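Vacuolar protein-sorting-associated protein 25 (Homo sapiens, PDB 3HTU) serves as a subunit of the ESCRT-II complex, which is required for multivesicular body formation and for sorting endosomal cargo proteins into these bodies. Local coordinates at residues E32-E37 with A50-A55. Residues are numbered along the deposited sequence; the frame is centred on the assembly and turned at random.
Sequences ELTNGE and ATLLRA
Leu52, on helix 49-61, reaches across to Leu33 and Thr34 on the short helix 30-35, and the junction between the two segments is made entirely of carbon. The CB of Leu52 already points at residues 32-37 and lies 4.5 Å from Thr34 CG2. At the next step CG stands anti to the backbone N (chi1 174°), which carries the branch on in that direction and leaves CG of Leu52 4.4 Å from Thr34 CG2. Both methyls of the fork meet Thr34. CD2 of Leu52 meets Thr34 CG2 tip to tip at 3.9 Å, whereas CD1 of Leu52 lies 4.1 Å from Thr34 CG2 and also approaches Leu33 CD1, more loosely, at 4.4 Å. Thr34 presents its methyl because, with chi1 at 53° for OG1, CG2 is anti to the carbonyl carbon; its OG1 makes a weak hydrogen bond to Tyr31 O within its own helix, and the apolar branch is the one that faces Leu52. All three side chains are buried. Ile14 of helix 7-19 and Leu47 also pack on Leu52, while Leu33 touches Val76 and Phe78 of strand 75-78, so the contact merges into the hydrophobic core. Helices 30-35 and 49-61 packed in this way form the helix-turn-helix, which helix 7-19 and a small antiparallel sheet complete into the winged-helix fold, here the C-terminal WH2 domain of VPS25.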
loop_
_atom_site.group_PDB
_atom_site.type_symbol
_atom_site.label_atom_id
_atom_site.label_comp_id
_atom_site.label_asym_id
_atom_site.label_seq_id
_atom_site.Cartn_x
_atom_site.Cartn_y
_atom_site.Cartn_z
ATOM N N GLU A 32 2.339 -2.213 2.474
ATOM C CA GLU A 32 2.943 -1.097 3.210
ATOM C C GLU A 32 1.973 0.027 3.533
ATOM O O GLU A 32 2.199 0.770 4.488
ATOM C CB GLU A 32 4.190 -0.554 2.514
ATOM C CG GLU A 32 3.904 0.419 1.368
ATOM C CD GLU A 32 5.171 0.879 0.732
ATOM O OE1 GLU A 32 5.360 0.615 -0.461
ATOM O OE2 GLU A 32 6.008 1.455 1.443
ATOM N N LEU A 33 0.897 0.149 2.758
ATOM C CA LEU A 33 -0.157 1.115 3.076
ATOM C C LEU A 33 -0.868 0.780 4.377
ATOM O O LEU A 33 -1.279 1.685 5.100
ATOM C CB LEU A 33 -1.199 1.236 1.947
ATOM C CG LEU A 33 -0.821 2.122 0.747
ATOM C CD1 LEU A 33 -1.901 2.076 -0.356
ATOM C CD2 LEU A 33 -0.538 3.570 1.127
ATOM N N THR A 34 -1.028 -0.506 4.662
ATOM C CA THR A 34 -1.774 -0.925 5.855
ATOM C C THR A 34 -0.906 -1.461 7.002
ATOM O O THR A 34 -1.333 -1.442 8.161
ATOM C CB THR A 34 -2.856 -1.954 5.509
ATOM O OG1 THR A 34 -2.274 -3.052 4.782
ATOM C CG2 THR A 34 -3.978 -1.278 4.683
ATOM N N ASN A 35 0.292 -1.953 6.687
ATOM C CA ASN A 35 1.173 -2.559 7.703
ATOM C C ASN A 35 2.587 -1.970 7.729
ATOM O O ASN A 35 3.464 -2.483 8.446
ATOM C CB ASN A 35 1.295 -4.078 7.530
ATOM C CG ASN A 35 -0.046 -4.787 7.384
ATOM O OD1 ASN A 35 -0.571 -5.341 8.344
ATOM N ND2 ASN A 35 -0.571 -4.819 6.172
ATOM N N GLY A 36 2.815 -0.906 6.961
ATOM C CA GLY A 36 4.138 -0.275 6.897
ATOM C C GLY A 36 4.438 0.601 8.104
ATOM O O GLY A 36 3.618 0.709 9.018
ATOM N N GLU A 37 5.620 1.216 8.107
ATOM C CA GLU A 37 6.039 2.112 9.190
ATOM C C GLU A 37 5.478 3.522 9.045
ATOM O O GLU A 37 5.035 4.134 10.030
ATOM C CB GLU A 37 7.568 2.196 9.268
ATOM C CG GLU A 37 8.206 1.108 10.125
ATOM C CD GLU A 37 9.163 1.648 11.178
ATOM O OE1 GLU A 37 9.784 0.816 11.874
ATOM O OE2 GLU A 37 9.293 2.886 11.321
ATOM N N ALA A 50 -9.016 -6.604 1.460
ATOM C CA ALA A 50 -10.262 -6.609 0.690
ATOM C C ALA A 50 -10.898 -5.224 0.616
ATOM O O ALA A 50 -11.306 -4.781 -0.454
ATOM C CB ALA A 50 -11.243 -7.625 1.254
ATOM N N THR A 51 -10.966 -4.544 1.756
ATOM C CA THR A 51 -11.573 -3.227 1.848
ATOM C C THR A 51 -10.637 -2.165 1.251
ATOM O O THR A 51 -11.103 -1.220 0.628
ATOM C CB THR A 51 -11.925 -2.878 3.310
ATOM O OG1 THR A 51 -12.817 -3.875 3.847
ATOM C CG2 THR A 51 -12.601 -1.512 3.396
ATOM N N LEU A 52 -9.330 -2.346 1.447
ATOM C CA LEU A 52 -8.304 -1.498 0.861
ATOM C C LEU A 52 -8.388 -1.495 -0.662
ATOM O O LEU A 52 -8.279 -0.444 -1.281
ATOM C CB LEU A 52 -6.910 -1.967 1.301
ATOM C CG LEU A 52 -5.711 -1.280 0.656
ATOM C CD1 LEU A 52 -5.592 0.143 1.184
ATOM C CD2 LEU A 52 -4.414 -2.078 0.885
ATOM N N LEU A 53 -8.553 -2.668 -1.263
ATOM C CA LEU A 53 -8.733 -2.741 -2.712
ATOM C C LEU A 53 -9.974 -2.012 -3.227
ATOM O O LEU A 53 -9.923 -1.375 -4.282
ATOM C CB LEU A 53 -8.706 -4.179 -3.214
ATOM C CG LEU A 53 -7.301 -4.622 -3.615
ATOM C CD1 LEU A 53 -7.260 -6.119 -3.770
ATOM C CD2 LEU A 53 -6.783 -3.889 -4.880
ATOM N N ARG A 54 -11.086 -2.108 -2.497
ATOM C CA ARG A 54 -12.294 -1.374 -2.867
ATOM C C ARG A 54 -12.118 0.153 -2.696
ATOM O O ARG A 54 -12.702 0.937 -3.445
ATOM C CB ARG A 54 -13.521 -1.883 -2.099
ATOM C CG ARG A 54 -13.764 -3.409 -2.167
ATOM C CD ARG A 54 -14.593 -3.870 -3.375
ATOM N NE ARG A 54 -15.120 -5.228 -3.148
ATOM C CZ ARG A 54 -15.875 -5.926 -3.999
ATOM N NH1 ARG A 54 -16.229 -5.420 -5.181
ATOM N NH2 ARG A 54 -16.285 -7.146 -3.662
ATOM N N ALA A 55 -11.329 0.561 -1.700
ATOM C CA ALA A 55 -10.983 1.964 -1.513
ATOM C C ALA A 55 -10.182 2.442 -2.726
ATOM O O ALA A 55 -10.461 3.505 -3.282
ATOM C CB ALA A 55 -10.166 2.158 -0.248
#